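Local coordinates for 2-polyprenyl-6-methoxyphenol hydroxylase-like FAD-dependent oxidoreductase (PDB 6UI5), which is an FAD-dependent oxidoreductase of the aromatic-ring hydroxylase family, binding flavin-adenine dinucleotide through a Rossmann-type domain, at residues D173-V184 against A258-R269. Numbering follows the deposited sequence.
Sequences DWVIVRGIVGDV and AHWLQHYSIVTR. With FAD (flavin-adenine dinucleotide), chain C.
Y264 lies flat over the backbone of G179, with G179 N 3.4 Å above one face of its ring. The opposite face meets the flavin methyl C7M of FAD, 3.5 Å from Y264 CD2. The chi1 of Y264, 80°, sets CG between the backbone N and the carbonyl carbon, which folds the ring back across the neighbouring strand. V181 CG1 also lies 3.5 Å from FAD C7M, and Y264 OH is held by the carbonyl of S221 on strand 216-225. A second ring-on-glycine contact lies further along: G182 CA sits 3.5 Å from the centroid of the six-membered ring of W260 and only 6° off its normal, a CH-pi contact. On the face turned from the flavin, I180 CD1 meets L261 CD1 at 3.6 Å, and helix 238-249 covers this pair through L241. Reciprocal backbone hydrogen bonds link G179 with Y264 and V181 with Q262, while D183 N bonds to W260 O and D183 O accepts from H259 N, the one-residue shift before V184-A258 marking a beta bulge. At the other end the carboxylate of D173 grips T268 twice: OD1 takes T268 N at 2.9 Å on its syn lone pair, and OD2 takes T268 OG1 at 2.5 Å. D173 OD1 also forms a long salt bridge to R269 NH1 (3.6 Å). The short strand axes run at 167°, and 176-185 pairs on its other edge with 216-225. This is the antiparallel sheet characteristic of aromatic-ring hydroxylase flavoproteins, here presenting V181 and Y264 to the dimethylbenzene end of the flavin.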
# COMPACT_ATOMS: atom_id res chain seq x y z
N ASP A 173 14.08 4.56 11.40
CA ASP A 173 13.38 5.70 10.83
C ASP A 173 14.22 6.30 9.72
O ASP A 173 15.45 6.34 9.84
CB ASP A 173 13.06 6.78 11.88
CG ASP A 173 12.11 6.27 12.98
OD1 ASP A 173 12.67 5.76 13.98
OD2 ASP A 173 10.84 6.38 12.85
N TRP A 174 13.56 6.70 8.63
CA TRP A 174 14.25 7.44 7.57
C TRP A 174 14.21 8.95 7.79
O TRP A 174 14.84 9.69 7.04
CB TRP A 174 13.65 7.10 6.20
CG TRP A 174 12.24 7.57 6.00
CD1 TRP A 174 11.83 8.76 5.46
CD2 TRP A 174 11.04 6.84 6.33
NE1 TRP A 174 10.45 8.81 5.44
CE2 TRP A 174 9.94 7.65 5.96
CE3 TRP A 174 10.79 5.58 6.89
CZ2 TRP A 174 8.61 7.24 6.15
CZ3 TRP A 174 9.47 5.18 7.07
CH2 TRP A 174 8.40 6.01 6.72
N VAL A 175 13.46 9.40 8.78
CA VAL A 175 13.46 10.80 9.17
C VAL A 175 13.20 10.85 10.67
O VAL A 175 12.53 9.97 11.23
CB VAL A 175 12.43 11.61 8.36
CG1 VAL A 175 11.01 11.08 8.63
CG2 VAL A 175 12.56 13.12 8.68
N ILE A 176 13.75 11.86 11.32
CA ILE A 176 13.54 12.09 12.75
C ILE A 176 12.55 13.23 12.90
O ILE A 176 12.86 14.38 12.57
CB ILE A 176 14.84 12.38 13.50
CG1 ILE A 176 15.86 11.25 13.30
CG2 ILE A 176 14.54 12.54 14.96
CD1 ILE A 176 15.26 9.83 13.50
N VAL A 177 11.35 12.93 13.40
CA VAL A 177 10.34 13.96 13.62
C VAL A 177 10.58 14.63 14.97
O VAL A 177 10.76 13.95 15.99
CB VAL A 177 8.93 13.36 13.56
CG1 VAL A 177 7.89 14.45 13.80
CG2 VAL A 177 8.72 12.70 12.22
N ARG A 178 10.53 15.96 14.98
CA ARG A 178 10.82 16.77 16.15
C ARG A 178 9.75 17.83 16.31
O ARG A 178 9.18 18.33 15.33
CB ARG A 178 12.16 17.49 16.02
CG ARG A 178 12.13 18.43 14.84
CD ARG A 178 12.75 17.81 13.63
NE ARG A 178 14.18 17.75 13.85
CZ ARG A 178 14.96 16.77 13.45
NH1 ARG A 178 14.46 15.73 12.79
NH2 ARG A 178 16.25 16.84 13.72
N GLY A 179 9.50 18.22 17.55
CA GLY A 179 8.66 19.37 17.77
C GLY A 179 8.64 19.76 19.23
O GLY A 179 9.51 19.36 20.01
N ILE A 180 7.64 20.55 19.59
CA ILE A 180 7.33 20.77 20.99
C ILE A 180 5.83 20.69 21.14
O ILE A 180 5.07 20.76 20.16
CB ILE A 180 7.89 22.11 21.57
CG1 ILE A 180 7.10 23.30 21.05
CG2 ILE A 180 9.40 22.26 21.31
CD1 ILE A 180 6.18 23.88 22.07
N VAL A 181 5.40 20.55 22.39
CA VAL A 181 4.01 20.33 22.74
C VAL A 181 3.83 20.86 24.16
O VAL A 181 4.80 21.04 24.89
CB VAL A 181 3.63 18.83 22.64
CG1 VAL A 181 4.43 18.02 23.65
CG2 VAL A 181 2.13 18.60 22.82
N GLY A 182 2.58 21.13 24.53
CA GLY A 182 2.24 21.57 25.86
C GLY A 182 1.13 22.60 25.77
O GLY A 182 0.50 22.77 24.73
N ASP A 183 0.90 23.30 26.90
CA ASP A 183 -0.15 24.30 27.02
C ASP A 183 0.44 25.67 27.35
O ASP A 183 1.03 25.87 28.42
CB ASP A 183 -1.18 23.90 28.07
CG ASP A 183 -1.60 22.43 27.94
OD1 ASP A 183 -2.48 22.15 27.10
OD2 ASP A 183 -1.11 21.57 28.71
N VAL A 184 0.26 26.61 26.45
CA VAL A 184 0.54 28.01 26.71
C VAL A 184 -0.71 28.65 27.31
O VAL A 184 -1.84 28.26 27.00
CB VAL A 184 0.98 28.75 25.43
CG1 VAL A 184 2.16 28.05 24.79
CG2 VAL A 184 -0.20 28.88 24.46
N ALA A 258 3.74 30.07 29.90
CA ALA A 258 3.81 28.65 29.54
C ALA A 258 3.63 27.80 30.80
O ALA A 258 4.43 27.90 31.74
CB ALA A 258 5.13 28.32 28.86
N HIS A 259 2.58 26.97 30.82
CA HIS A 259 2.36 26.09 31.96
C HIS A 259 3.33 24.92 31.92
O HIS A 259 3.92 24.54 32.94
CB HIS A 259 0.92 25.59 31.98
CG HIS A 259 -0.10 26.67 31.83
ND1 HIS A 259 -0.44 27.51 32.87
CD2 HIS A 259 -0.83 27.08 30.76
CE1 HIS A 259 -1.34 28.38 32.45
NE2 HIS A 259 -1.60 28.14 31.18
N TRP A 260 3.50 24.33 30.74
CA TRP A 260 4.44 23.25 30.49
C TRP A 260 4.56 23.11 28.98
O TRP A 260 3.56 23.06 28.29
CB TRP A 260 4.00 21.93 31.16
CG TRP A 260 2.78 21.28 30.52
CD1 TRP A 260 1.47 21.55 30.81
CD2 TRP A 260 2.77 20.28 29.49
NE1 TRP A 260 0.65 20.78 30.03
CE2 TRP A 260 1.41 19.98 29.21
CE3 TRP A 260 3.76 19.59 28.78
CZ2 TRP A 260 1.02 19.03 28.24
CZ3 TRP A 260 3.37 18.63 27.80
CH2 TRP A 260 2.01 18.37 27.55
N LEU A 261 5.79 23.07 28.48
CA LEU A 261 6.06 22.72 27.10
C LEU A 261 7.25 21.78 27.11
O LEU A 261 7.97 21.67 28.11
CB LEU A 261 6.30 23.96 26.24
CG LEU A 261 5.29 25.11 26.11
CD1 LEU A 261 5.79 26.04 24.96
CD2 LEU A 261 3.82 24.64 25.87
N GLN A 262 7.42 21.02 26.02
CA GLN A 262 8.44 19.98 25.98
C GLN A 262 9.00 19.82 24.58
O GLN A 262 8.22 19.72 23.63
CB GLN A 262 7.88 18.62 26.45
CG GLN A 262 7.28 18.55 27.84
CD GLN A 262 8.03 17.64 28.78
OE1 GLN A 262 9.27 17.74 28.92
NE2 GLN A 262 7.30 16.74 29.45
N HIS A 263 10.32 19.75 24.46
CA HIS A 263 10.93 19.18 23.26
C HIS A 263 10.59 17.69 23.16
O HIS A 263 10.58 16.97 24.17
CB HIS A 263 12.43 19.37 23.29
CG HIS A 263 12.84 20.81 23.24
ND1 HIS A 263 12.43 21.65 22.23
CD2 HIS A 263 13.57 21.56 24.10
CE1 HIS A 263 12.89 22.86 22.47
NE2 HIS A 263 13.59 22.83 23.59
N TYR A 264 10.29 17.22 21.95
CA TYR A 264 10.12 15.79 21.71
C TYR A 264 10.78 15.42 20.38
O TYR A 264 10.77 16.22 19.43
CB TYR A 264 8.64 15.38 21.71
CG TYR A 264 7.92 15.68 20.41
CD1 TYR A 264 7.95 14.78 19.35
CD2 TYR A 264 7.22 16.87 20.23
CE1 TYR A 264 7.32 15.05 18.16
CE2 TYR A 264 6.56 17.15 19.04
CZ TYR A 264 6.62 16.23 18.00
OH TYR A 264 5.99 16.48 16.80
N SER A 265 11.35 14.22 20.32
CA SER A 265 11.76 13.64 19.05
C SER A 265 11.04 12.30 18.94
O SER A 265 10.61 11.74 19.94
CB SER A 265 13.32 13.46 18.90
OG SER A 265 13.89 12.75 20.00
N ILE A 266 10.89 11.79 17.72
CA ILE A 266 10.13 10.55 17.50
C ILE A 266 11.05 9.52 16.87
O ILE A 266 11.63 9.78 15.82
CB ILE A 266 8.91 10.77 16.59
CG1 ILE A 266 7.82 11.51 17.35
CG2 ILE A 266 8.39 9.41 16.05
CD1 ILE A 266 7.31 10.74 18.57
N VAL A 267 11.13 8.35 17.50
CA VAL A 267 11.64 7.16 16.83
C VAL A 267 10.55 6.10 16.85
O VAL A 267 9.56 6.22 17.57
CB VAL A 267 12.91 6.62 17.48
CG1 VAL A 267 14.11 7.54 17.12
CG2 VAL A 267 12.69 6.50 18.97
N THR A 268 10.77 5.04 16.08
CA THR A 268 9.82 3.95 15.88
C THR A 268 10.45 2.64 16.33
O THR A 268 11.41 2.16 15.72
CB THR A 268 9.42 3.85 14.41
OG1 THR A 268 8.96 5.12 13.96
CG2 THR A 268 8.32 2.80 14.24
N ARG A 269 9.92 2.04 17.40
CA ARG A 269 10.50 0.81 17.93
C ARG A 269 9.41 -0.15 18.37
O ARG A 269 8.32 0.25 18.79
CB ARG A 269 11.46 1.05 19.12
CG ARG A 269 12.61 2.05 18.81
CD ARG A 269 13.88 1.41 18.15
NE ARG A 269 14.89 2.46 17.99
CZ ARG A 269 14.97 3.29 16.95
NH1 ARG A 269 14.14 3.15 15.89
NH2 ARG A 269 15.94 4.25 16.96
PA FAD C . 4.21 7.02 29.63
O1A FAD C . 3.02 7.89 29.28
O2A FAD C . 5.46 7.63 29.01
O5B FAD C . 4.29 6.74 31.26
C5B FAD C . 5.43 6.10 31.81
C4B FAD C . 5.52 6.49 33.32
O4B FAD C . 6.45 5.83 33.97
C3B FAD C . 5.91 7.98 33.46
O3B FAD C . 5.18 8.52 34.47
C2B FAD C . 7.40 7.94 33.83
O2B FAD C . 7.76 9.25 34.44
C1B FAD C . 7.42 6.95 34.69
N9A FAD C . 8.70 6.28 34.87
C8A FAD C . 9.64 6.07 33.93
N7A FAD C . 10.63 5.35 34.50
C5A FAD C . 10.28 5.10 35.78
C6A FAD C . 10.91 4.41 36.81
N6A FAD C . 12.14 3.67 37.05
N1A FAD C . 10.34 4.32 38.01
C2A FAD C . 9.13 4.89 38.24
N3A FAD C . 8.51 5.55 37.22
C4A FAD C . 9.08 5.66 36.00
N1 FAD C . -1.27 9.69 22.55
C2 FAD C . -2.58 9.72 21.85
O2 FAD C . -3.40 8.87 22.02
N3 FAD C . -2.88 10.86 20.93
C4 FAD C . -1.87 11.90 20.73
O4 FAD C . -2.07 12.82 20.01
C4X FAD C . -0.55 11.83 21.46
N5 FAD C . 0.40 12.89 21.22
C5X FAD C . 1.72 12.85 21.90
C6 FAD C . 2.63 13.87 21.66
C7 FAD C . 3.87 13.86 22.29
C7M FAD C . 4.65 15.09 21.83
C8 FAD C . 4.22 12.83 23.18
C8M FAD C . 5.61 12.91 23.83
C9 FAD C . 3.31 11.80 23.42
C9A FAD C . 2.04 11.79 22.78
N10 FAD C . 1.05 10.67 23.03
C10 FAD C . -0.25 10.73 22.36
C1' FAD C . 1.40 9.61 23.99
C2' FAD C . 1.38 8.14 23.52
O2' FAD C . 0.10 7.61 23.52
C3' FAD C . 2.13 7.26 24.53
O3' FAD C . 2.31 6.02 23.93
C4' FAD C . 1.39 6.99 25.86
O4' FAD C . 1.08 8.14 26.59
C5' FAD C . 2.40 6.18 26.67
O5' FAD C . 1.78 5.50 27.73
P FAD C . 2.68 4.65 28.82
O1P FAD C . 1.92 4.57 30.12
O2P FAD C . 3.12 3.28 28.32
O3P FAD C . 4.08 5.51 28.97